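Local coordinates for lipoprotein (Mycoplasma mycoides subsp. capri, PDB 7ADK) that is probably a protease of the PA clan, likely serine-type, and is made as a lipoprotein, at residues 214-219 / 794-799; 631-636 / 747-752; 770-775 / 784-789. All blocks are in the same frame, centred on the assembly; numbering follows the deposited sequence.

Interaction 1: 214-219 / 794-799; sequences QENIKK and YDYKNL
The type I' beta turn from Tyr-796 to Leu-799, together with the Tyr-794 side chain just before it, receives Asn-216 from the loop joining helices 208-212 and 220-226. Asn-216 is the residue through which most of the contact runs. With CG set between the backbone N and the carbonyl carbon (chi1 55°), its amide reaches across to the turn. There ND2 comes to the edge of the Tyr-796 ring, in its plane, 3.8 Å from CD1, and the same nitrogen rests 3.5 Å from Leu-799 CD2. The amide and ring planes stand 56° apart. Behind the amide, Asn-216 CB meets Tyr-794 OH at 3.8 Å. No hydrogen bond joins the two segments, and a small side chain that is half methylene, half amide suits a place between tyrosines and a leucine. At the exposed margin, Glu-215 CB lies 4.1 Å from Lys-797 CD, the aliphatic parts of two charged residues running obliquely past one another.

The turn is shaped from within. Asp-795 OD1 accepts from Lys-797 N (2.9 Å), making an Asx turn, while the Lys-797 chain folds at its second torsion (chi2 84°), bringing NZ back to Asp-795 O, 3.1 Å away. Leu-799 N donates to Tyr-796 O at 3.0 Å, closing the four residues. The phenol of Tyr-796 is anchored by Asp-714, and Leu-799 also packs on Phe-220 of helix 220-226. Positive phi at both central residues, Lys-797 and Asn-798, is the signature of a type I' turn, and asparagine tolerates that conformation well.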
loop_
_atom_site.group_PDB
_atom_site.type_symbol
_atom_site.label_atom_id
_atom_site.label_comp_id
_atom_site.label_asym_id
_atom_site.label_seq_id
_atom_site.Cartn_x
_atom_site.Cartn_y
_atom_site.Cartn_z
ATOM N N GLN B 214 -18.329 40.567 23.668
ATOM C CA GLN B 214 -19.469 39.972 24.386
ATOM C C GLN B 214 -20.631 39.597 23.445
ATOM O O GLN B 214 -21.429 38.719 23.769
ATOM C CB GLN B 214 -19.942 40.878 25.531
ATOM C CG GLN B 214 -18.985 40.853 26.735
ATOM C CD GLN B 214 -19.591 41.452 28.003
ATOM O OE1 GLN B 214 -20.756 41.287 28.325
ATOM N NE2 GLN B 214 -18.834 42.160 28.788
ATOM N N GLU B 215 -20.708 40.196 22.258
ATOM C CA GLU B 215 -21.642 39.790 21.204
ATOM C C GLU B 215 -21.178 38.529 20.447
ATOM O O GLU B 215 -22.005 37.701 20.062
ATOM C CB GLU B 215 -21.836 40.969 20.237
ATOM C CG GLU B 215 -22.934 41.957 20.637
ATOM C CD GLU B 215 -22.949 42.385 22.108
ATOM O OE1 GLU B 215 -23.966 42.130 22.789
ATOM O OE2 GLU B 215 -21.981 43.017 22.576
ATOM N N ASN B 216 -19.875 38.354 20.242
ATOM C CA ASN B 216 -19.249 37.203 19.583
ATOM C C ASN B 216 -17.818 37.059 20.115
ATOM O O ASN B 216 -17.067 38.029 20.128
ATOM C CB ASN B 216 -19.236 37.414 18.061
ATOM C CG ASN B 216 -18.560 38.712 17.649
ATOM O OD1 ASN B 216 -19.104 39.794 17.786
ATOM N ND2 ASN B 216 -17.355 38.664 17.146
ATOM N N ILE B 217 -17.381 35.854 20.468
ATOM C CA ILE B 217 -16.362 35.678 21.523
ATOM C C ILE B 217 -15.041 35.202 20.914
ATOM O O ILE B 217 -15.048 34.402 19.988
ATOM C CB ILE B 217 -16.904 34.670 22.582
ATOM C CG1 ILE B 217 -18.065 35.261 23.415
ATOM C CG2 ILE B 217 -15.831 34.057 23.497
ATOM C CD1 ILE B 217 -17.682 36.114 24.626
ATOM N N LYS B 218 -13.930 35.754 21.433
ATOM C CA LYS B 218 -12.492 35.583 21.103
ATOM C C LYS B 218 -11.673 36.011 22.340
ATOM O O LYS B 218 -12.267 36.211 23.397
ATOM C CB LYS B 218 -12.128 36.436 19.870
ATOM C CG LYS B 218 -12.919 35.990 18.647
ATOM C CD LYS B 218 -12.461 36.488 17.286
ATOM C CE LYS B 218 -13.270 35.693 16.273
ATOM N NZ LYS B 218 -12.886 35.876 14.880
ATOM N N LYS B 219 -10.362 36.263 22.243
ATOM C CA LYS B 219 -9.637 37.139 23.200
ATOM C C LYS B 219 -8.434 37.821 22.546
ATOM O O LYS B 219 -7.647 37.163 21.894
ATOM C CB LYS B 219 -9.253 36.345 24.459
ATOM C CG LYS B 219 -8.989 37.242 25.674
ATOM C CD LYS B 219 -8.932 36.431 26.972
ATOM C CE LYS B 219 -8.765 37.325 28.202
ATOM N NZ LYS B 219 -8.788 36.536 29.444
ATOM N N TYR B 794 -22.019 37.129 8.053
ATOM C CA TYR B 794 -21.951 37.242 9.499
ATOM C C TYR B 794 -21.585 38.678 9.848
ATOM O O TYR B 794 -20.789 39.297 9.131
ATOM C CB TYR B 794 -20.932 36.260 10.080
ATOM C CG TYR B 794 -21.088 36.074 11.571
ATOM C CD1 TYR B 794 -21.986 35.113 12.056
ATOM C CD2 TYR B 794 -20.344 36.861 12.475
ATOM C CE1 TYR B 794 -22.127 34.912 13.438
ATOM C CE2 TYR B 794 -20.513 36.693 13.858
ATOM C CZ TYR B 794 -21.399 35.710 14.344
ATOM O OH TYR B 794 -21.591 35.542 15.672
ATOM N N ASP B 795 -22.146 39.211 10.926
ATOM C CA ASP B 795 -21.913 40.579 11.375
ATOM C C ASP B 795 -21.164 40.571 12.711
ATOM O O ASP B 795 -21.598 39.930 13.666
ATOM C CB ASP B 795 -23.265 41.299 11.448
ATOM C CG ASP B 795 -23.175 42.797 11.741
ATOM O OD1 ASP B 795 -22.159 43.272 12.287
ATOM O OD2 ASP B 795 -24.140 43.512 11.414
ATOM N N TYR B 796 -20.051 41.293 12.781
ATOM C CA TYR B 796 -19.177 41.396 13.946
ATOM C C TYR B 796 -19.446 42.609 14.858
ATOM O O TYR B 796 -18.631 42.902 15.730
ATOM C CB TYR B 796 -17.728 41.371 13.461
ATOM C CG TYR B 796 -17.346 40.139 12.671
ATOM C CD1 TYR B 796 -17.161 38.920 13.338
ATOM C CD2 TYR B 796 -17.118 40.221 11.284
ATOM C CE1 TYR B 796 -16.701 37.798 12.634
ATOM C CE2 TYR B 796 -16.671 39.093 10.576
ATOM C CZ TYR B 796 -16.424 37.887 11.258
ATOM O OH TYR B 796 -15.879 36.814 10.635
ATOM N N LYS B 797 -20.541 43.353 14.670
ATOM C CA LYS B 797 -20.969 44.457 15.553
ATOM C C LYS B 797 -19.868 45.511 15.747
ATOM O O LYS B 797 -19.597 45.971 16.848
ATOM C CB LYS B 797 -21.565 43.909 16.866
ATOM C CG LYS B 797 -22.903 43.171 16.699
ATOM C CD LYS B 797 -22.765 41.706 16.292
ATOM C CE LYS B 797 -24.128 41.040 16.088
ATOM N NZ LYS B 797 -23.969 39.658 15.585
ATOM N N ASN B 798 -19.197 45.853 14.648
ATOM C CA ASN B 798 -18.046 46.756 14.548
ATOM C C ASN B 798 -16.746 46.331 15.274
ATOM O O ASN B 798 -15.818 47.136 15.369
ATOM C CB ASN B 798 -18.464 48.218 14.807
ATOM C CG ASN B 798 -19.545 48.706 13.867
ATOM O OD1 ASN B 798 -20.688 48.883 14.238
ATOM N ND2 ASN B 798 -19.233 48.916 12.618
ATOM N N LEU B 799 -16.616 45.091 15.751
ATOM C CA LEU B 799 -15.394 44.592 16.398
ATOM C C LEU B 799 -14.160 44.721 15.488
ATOM O O LEU B 799 -13.079 45.126 15.917
ATOM C CB LEU B 799 -15.634 43.120 16.766
ATOM C CG LEU B 799 -14.498 42.446 17.543
ATOM C CD1 LEU B 799 -14.460 42.937 18.971
ATOM C CD2 LEU B 799 -14.726 40.943 17.568
#

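Interaction 2: 631-636 / 747-752; sequences SLYIVG and ILPRFY
Tyr-633 and Tyr-752 form an edge-to-face pair, the two side chains running antiparallel alongside one another. The edge of the Tyr-633 ring is presented to the face of Tyr-752: CD2 of Tyr-633 stands 3.4 Å above the Tyr-752 ring plane, over its centre. The centroids are 4.6 Å apart and the planes meet at 59°, a tilted rather than perpendicular T.

Each ring then carries its hydroxyl to the other segment. CG of Tyr-752 is anti to the backbone N (chi1 -154°), which sends the ring along Tyr-633 to the backbone beyond it; there Tyr-752 OH donates to Val-635 O at 2.8 Å, approaching from well above the carbonyl plane. Gly-636, next in sequence, has no side chain to compete with that hydroxyl. In the other direction, the phenol end of Tyr-633 lies against Pro-749, although the modelled approach is too short to be trusted in detail, and a weak hydrogen bond links its OH to Asn-667 OD1. Tyrosine suits both places, filling buried volume with its ring while its hydroxyl reaches a polar atom.

Strand 761-765 borders the contact, with Val-763 against Tyr-633 and Ser-761 against both Val-635 and Tyr-752. Pro-749 O is bonded to Thr-783 OG1 of strand 783-792, and the Tyr-752 ring meets Tyr-774 of strand 769-778 edge to face.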
loop_
_atom_site.group_PDB
_atom_site.type_symbol
_atom_site.label_atom_id
_atom_site.label_comp_id
_atom_site.label_asym_id
_atom_site.label_seq_id
_atom_site.Cartn_x
_atom_site.Cartn_y
_atom_site.Cartn_z
ATOM N N SER B 631 -20.690 14.947 7.058
ATOM C CA SER B 631 -19.848 15.382 5.956
ATOM C C SER B 631 -19.303 14.153 5.237
ATOM O O SER B 631 -18.689 13.272 5.839
ATOM C CB SER B 631 -18.744 16.318 6.425
ATOM O OG SER B 631 -19.259 17.490 7.026
ATOM N N LEU B 632 -19.503 14.087 3.931
ATOM C CA LEU B 632 -18.984 13.044 3.052
ATOM C C LEU B 632 -17.848 13.621 2.233
ATOM O O LEU B 632 -18.034 14.612 1.539
ATOM C CB LEU B 632 -20.064 12.494 2.103
ATOM C CG LEU B 632 -21.246 11.725 2.698
ATOM C CD1 LEU B 632 -20.773 10.762 3.755
ATOM C CD2 LEU B 632 -22.344 12.612 3.260
ATOM N N TYR B 633 -16.679 12.999 2.295
ATOM C CA TYR B 633 -15.630 13.288 1.339
ATOM C C TYR B 633 -14.799 12.055 0.945
ATOM O O TYR B 633 -13.591 12.043 1.137
ATOM C CB TYR B 633 -14.829 14.580 1.681
ATOM C CG TYR B 633 -14.652 14.988 3.115
ATOM C CD1 TYR B 633 -15.630 15.738 3.775
ATOM C CD2 TYR B 633 -13.474 14.659 3.776
ATOM C CE1 TYR B 633 -15.464 16.081 5.129
ATOM C CE2 TYR B 633 -13.366 14.902 5.148
ATOM C CZ TYR B 633 -14.381 15.568 5.848
ATOM O OH TYR B 633 -14.381 15.585 7.214
ATOM N N ILE B 634 -15.430 11.008 0.364
ATOM C CA ILE B 634 -14.694 10.125 -0.579
ATOM C C ILE B 634 -14.563 10.928 -1.835
ATOM O O ILE B 634 -15.327 10.837 -2.782
ATOM C CB ILE B 634 -15.278 8.750 -0.960
ATOM C CG1 ILE B 634 -15.411 7.914 0.298
ATOM C CG2 ILE B 634 -14.318 8.014 -1.927
ATOM C CD1 ILE B 634 -15.813 6.463 0.028
ATOM N N VAL B 635 -13.581 11.773 -1.761
ATOM C CA VAL B 635 -13.161 12.682 -2.789
ATOM C C VAL B 635 -11.690 12.862 -2.586
ATOM O O VAL B 635 -11.140 12.558 -1.527
ATOM C CB VAL B 635 -13.870 14.038 -2.720
ATOM C CG1 VAL B 635 -15.329 13.990 -3.160
ATOM C CG2 VAL B 635 -13.864 14.561 -1.306
ATOM N N GLY B 636 -11.043 13.372 -3.612
ATOM C CA GLY B 636 -9.614 13.529 -3.573
ATOM C C GLY B 636 -8.905 12.212 -3.797
ATOM O O GLY B 636 -9.219 11.173 -3.224
ATOM N N ILE B 747 -14.538 25.726 6.246
ATOM C CA ILE B 747 -14.864 24.549 7.049
ATOM C C ILE B 747 -13.593 23.761 7.372
ATOM O O ILE B 747 -12.706 23.674 6.528
ATOM C CB ILE B 747 -15.864 23.687 6.257
ATOM C CG1 ILE B 747 -17.155 24.433 5.864
ATOM C CG2 ILE B 747 -16.198 22.388 6.974
ATOM C CD1 ILE B 747 -17.978 24.985 7.012
ATOM N N LEU B 748 -13.506 23.188 8.572
ATOM C CA LEU B 748 -12.436 22.281 8.995
ATOM C C LEU B 748 -12.975 20.837 9.157
ATOM O O LEU B 748 -13.500 20.494 10.216
ATOM C CB LEU B 748 -11.747 22.771 10.285
ATOM C CG LEU B 748 -10.917 24.066 10.241
ATOM C CD1 LEU B 748 -9.853 24.005 9.158
ATOM C CD2 LEU B 748 -11.711 25.355 10.074
ATOM N N PRO B 749 -12.863 19.987 8.127
ATOM C CA PRO B 749 -13.137 18.556 8.205
ATOM C C PRO B 749 -12.312 17.796 9.251
ATOM O O PRO B 749 -11.103 18.008 9.377
ATOM C CB PRO B 749 -12.826 18.050 6.797
ATOM C CG PRO B 749 -11.939 19.102 6.162
ATOM C CD PRO B 749 -12.556 20.347 6.750
ATOM N N ARG B 750 -12.960 16.873 9.978
ATOM C CA ARG B 750 -12.398 16.154 11.142
ATOM C C ARG B 750 -11.164 15.286 10.865
ATOM O O ARG B 750 -10.131 15.508 11.489
ATOM C CB ARG B 750 -13.507 15.333 11.815
ATOM C CG ARG B 750 -13.064 14.562 13.058
ATOM C CD ARG B 750 -14.216 13.723 13.601
ATOM N NE ARG B 750 -13.831 13.012 14.818
ATOM C CZ ARG B 750 -14.431 11.981 15.368
ATOM N NH1 ARG B 750 -15.544 11.488 14.925
ATOM N NH2 ARG B 750 -13.904 11.413 16.398
ATOM N N PHE B 751 -11.289 14.277 10.003
ATOM C CA PHE B 751 -10.270 13.248 9.769
ATOM C C PHE B 751 -9.688 13.382 8.359
ATOM O O PHE B 751 -9.835 12.477 7.548
ATOM C CB PHE B 751 -10.872 11.843 10.003
ATOM C CG PHE B 751 -11.184 11.385 11.423
ATOM C CD1 PHE B 751 -10.365 11.742 12.513
ATOM C CD2 PHE B 751 -12.229 10.466 11.622
ATOM C CE1 PHE B 751 -10.591 11.184 13.781
ATOM C CE2 PHE B 751 -12.461 9.918 12.892
ATOM C CZ PHE B 751 -11.629 10.262 13.969
ATOM N N TYR B 752 -9.054 14.503 8.002
ATOM C CA TYR B 752 -8.725 14.755 6.591
ATOM C C TYR B 752 -7.509 15.650 6.351
ATOM O O TYR B 752 -7.619 16.834 6.031
ATOM C CB TYR B 752 -9.970 15.293 5.893
ATOM C CG TYR B 752 -10.057 15.055 4.395
ATOM C CD1 TYR B 752 -10.036 13.752 3.868
ATOM C CD2 TYR B 752 -10.195 16.139 3.523
ATOM C CE1 TYR B 752 -10.105 13.542 2.477
ATOM C CE2 TYR B 752 -10.261 15.940 2.138
ATOM C CZ TYR B 752 -10.206 14.643 1.610
ATOM O OH TYR B 752 -10.215 14.492 0.267
#

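Interaction 3: 770-775 / 784-789; sequences LLAVYH and GLAVAF
Backbone hydrogen bonds tie Val-773 to Val-787 in both directions: Val-773 N to Val-787 O and Val-787 N to Val-773 O, each 2.8 Å long. A third runs from His-775 N to Leu-785 O at 3.0 Å, meeting the carbonyl almost head on (C=O...donor angle 168°). The non-hydrogen-bonded pairs Ala-772/Ala-788 and Tyr-774/Ala-786 alternate with these, and CA-H...O contacts fill in between.

This is the antiparallel pairing of the beta hairpin made by strands 769-778 and 783-792, consistent with the second beta-barrel of a PA-clan peptidase. On its other edge, strand 769-778 carries a classic beta bulge, where Leu-771 and Ala-772 both face Val-763.

Apolar contacts divide between the two faces. On one, Ala-772 CB and Ala-786 CB lie 3.7 Å apart; both also touch Val-763 of the neighbouring strand 761-765, and their small methyls let the strands approach closely beside Tyr-774. On the other, the two valines sit side by side, and the CG2 branch of Val-773 lies against the CE1 and CZ side of the Phe-789 ring. Phe-789 turns its ring edge to Leu-771 N, with CE2 3.8 Å from Leu-770 CB. Trp-427 of strand 421-433 touches Leu-770, Val-773 and Phe-789.

Tyr-774 leans along Gly-784, with CE1 3.5 Å from Gly-784 C, where the absence of a side chain gives the phenol room; its OH bonds to Ser-777. His-775 CG sits between its own N and C (chi1 77°), turning the imidazole back so that His-775 ND1 lies 4.0 Å from Val-787 CG2.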
loop_
_atom_site.group_PDB
_atom_site.type_symbol
_atom_site.label_atom_id
_atom_site.label_comp_id
_atom_site.label_asym_id
_atom_site.label_seq_id
_atom_site.Cartn_x
_atom_site.Cartn_y
_atom_site.Cartn_z
ATOM N N LEU B 770 -23.698 19.247 -2.170
ATOM C CA LEU B 770 -22.379 19.870 -2.201
ATOM C C LEU B 770 -22.303 21.033 -1.221
ATOM O O LEU B 770 -23.086 21.972 -1.291
ATOM C CB LEU B 770 -22.102 20.364 -3.628
ATOM C CG LEU B 770 -21.816 19.269 -4.659
ATOM C CD1 LEU B 770 -21.842 19.873 -6.047
ATOM C CD2 LEU B 770 -20.429 18.684 -4.472
ATOM N N LEU B 771 -21.335 20.987 -0.310
ATOM C CA LEU B 771 -21.279 21.854 0.871
ATOM C C LEU B 771 -20.021 22.720 0.897
ATOM O O LEU B 771 -20.114 23.942 1.035
ATOM C CB LEU B 771 -21.420 20.967 2.118
ATOM C CG LEU B 771 -21.220 21.674 3.467
ATOM C CD1 LEU B 771 -22.235 22.776 3.703
ATOM C CD2 LEU B 771 -21.374 20.655 4.589
ATOM N N ALA B 772 -18.853 22.107 0.722
ATOM C CA ALA B 772 -17.585 22.827 0.675
ATOM C C ALA B 772 -16.566 22.179 -0.271
ATOM O O ALA B 772 -16.743 21.046 -0.690
ATOM C CB ALA B 772 -17.054 23.014 2.098
ATOM N N VAL B 773 -15.493 22.877 -0.623
ATOM C CA VAL B 773 -14.421 22.400 -1.507
ATOM C C VAL B 773 -13.088 22.390 -0.781
ATOM O O VAL B 773 -12.560 23.446 -0.475
ATOM C CB VAL B 773 -14.283 23.281 -2.760
ATOM C CG1 VAL B 773 -13.485 22.519 -3.803
ATOM C CG2 VAL B 773 -15.622 23.699 -3.333
ATOM N N TYR B 774 -12.505 21.232 -0.506
ATOM C CA TYR B 774 -11.223 21.134 0.189
ATOM C C TYR B 774 -10.050 21.566 -0.684
ATOM O O TYR B 774 -9.980 21.205 -1.860
ATOM C CB TYR B 774 -11.025 19.711 0.665
ATOM C CG TYR B 774 -9.828 19.515 1.549
ATOM C CD1 TYR B 774 -9.957 19.722 2.931
ATOM C CD2 TYR B 774 -8.623 19.039 1.004
ATOM C CE1 TYR B 774 -8.894 19.388 3.779
ATOM C CE2 TYR B 774 -7.555 18.718 1.851
ATOM C CZ TYR B 774 -7.698 18.876 3.242
ATOM O OH TYR B 774 -6.719 18.445 4.065
ATOM N N HIS B 775 -9.085 22.289 -0.110
ATOM C CA HIS B 775 -7.931 22.784 -0.881
ATOM C C HIS B 775 -6.571 22.786 -0.177
ATOM O O HIS B 775 -5.568 22.599 -0.858
ATOM C CB HIS B 775 -8.231 24.166 -1.458
ATOM C CG HIS B 775 -8.137 25.307 -0.481
ATOM N ND1 HIS B 775 -9.148 25.747 0.358
ATOM C CD2 HIS B 775 -7.041 26.089 -0.289
ATOM C CE1 HIS B 775 -8.641 26.790 1.020
ATOM N NE2 HIS B 775 -7.382 27.015 0.654
ATOM N N GLY B 784 -7.645 20.152 7.637
ATOM C CA GLY B 784 -7.364 21.087 6.564
ATOM C C GLY B 784 -8.595 21.899 6.213
ATOM O O GLY B 784 -9.593 21.813 6.910
ATOM N N LEU B 785 -8.542 22.696 5.157
ATOM C CA LEU B 785 -9.470 23.795 4.931
ATOM C C LEU B 785 -10.311 23.619 3.669
ATOM O O LEU B 785 -9.784 23.259 2.616
ATOM C CB LEU B 785 -8.667 25.092 4.888
ATOM C CG LEU B 785 -7.938 25.403 6.207
ATOM C CD1 LEU B 785 -6.465 25.666 5.957
ATOM C CD2 LEU B 785 -8.548 26.611 6.888
ATOM N N ALA B 786 -11.609 23.908 3.761
ATOM C CA ALA B 786 -12.551 23.812 2.648
ATOM C C ALA B 786 -13.387 25.086 2.425
ATOM O O ALA B 786 -13.958 25.627 3.364
ATOM C CB ALA B 786 -13.421 22.570 2.841
ATOM N N VAL B 787 -13.505 25.544 1.179
ATOM C CA VAL B 787 -14.290 26.708 0.748
ATOM C C VAL B 787 -15.773 26.396 0.778
ATOM O O VAL B 787 -16.213 25.548 0.011
ATOM C CB VAL B 787 -13.901 27.121 -0.682
ATOM C CG1 VAL B 787 -14.771 28.234 -1.251
ATOM C CG2 VAL B 787 -12.470 27.615 -0.752
ATOM N N ALA B 788 -16.583 27.094 1.569
ATOM C CA ALA B 788 -18.028 26.990 1.409
ATOM C C ALA B 788 -18.480 27.748 0.149
ATOM O O ALA B 788 -18.093 28.893 -0.089
ATOM C CB ALA B 788 -18.739 27.452 2.674
ATOM N N PHE B 789 -19.336 27.130 -0.660
ATOM C CA PHE B 789 -19.909 27.754 -1.865
ATOM C C PHE B 789 -20.845 28.931 -1.564
ATOM O O PHE B 789 -20.974 29.861 -2.357
ATOM C CB PHE B 789 -20.739 26.723 -2.643
ATOM C CG PHE B 789 -20.034 25.459 -3.060
ATOM C CD1 PHE B 789 -19.156 25.465 -4.152
ATOM C CD2 PHE B 789 -20.274 24.267 -2.368
ATOM C CE1 PHE B 789 -18.557 24.271 -4.567
ATOM C CE2 PHE B 789 -19.642 23.084 -2.765
ATOM C CZ PHE B 789 -18.810 23.080 -3.883
#

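How the interactions relate
Interactions 2 and 3 are buried and adjoining, with centres about 9 Å apart, whereas interaction 1 is partly exposed and lies about 24 to 28 Å from them, centre to centre. Interactions 2 and 3 touch through two probable hydrogen bonds: Ile-747 N to Ala-786 O joins the end of strand 737-747 to strand 783-792, and Tyr-752 O with Tyr-774 OH ties the following loop to strand 769-778. Strand 783-792 also leads into the loop of interaction 1. Their chemistry differs accordingly: backbone bonding with alanines, valines and aromatic rings within the sheet, an edge-to-face tyrosine pair between buried loops, and van der Waals contact without cross-segment hydrogen bonds near the surface.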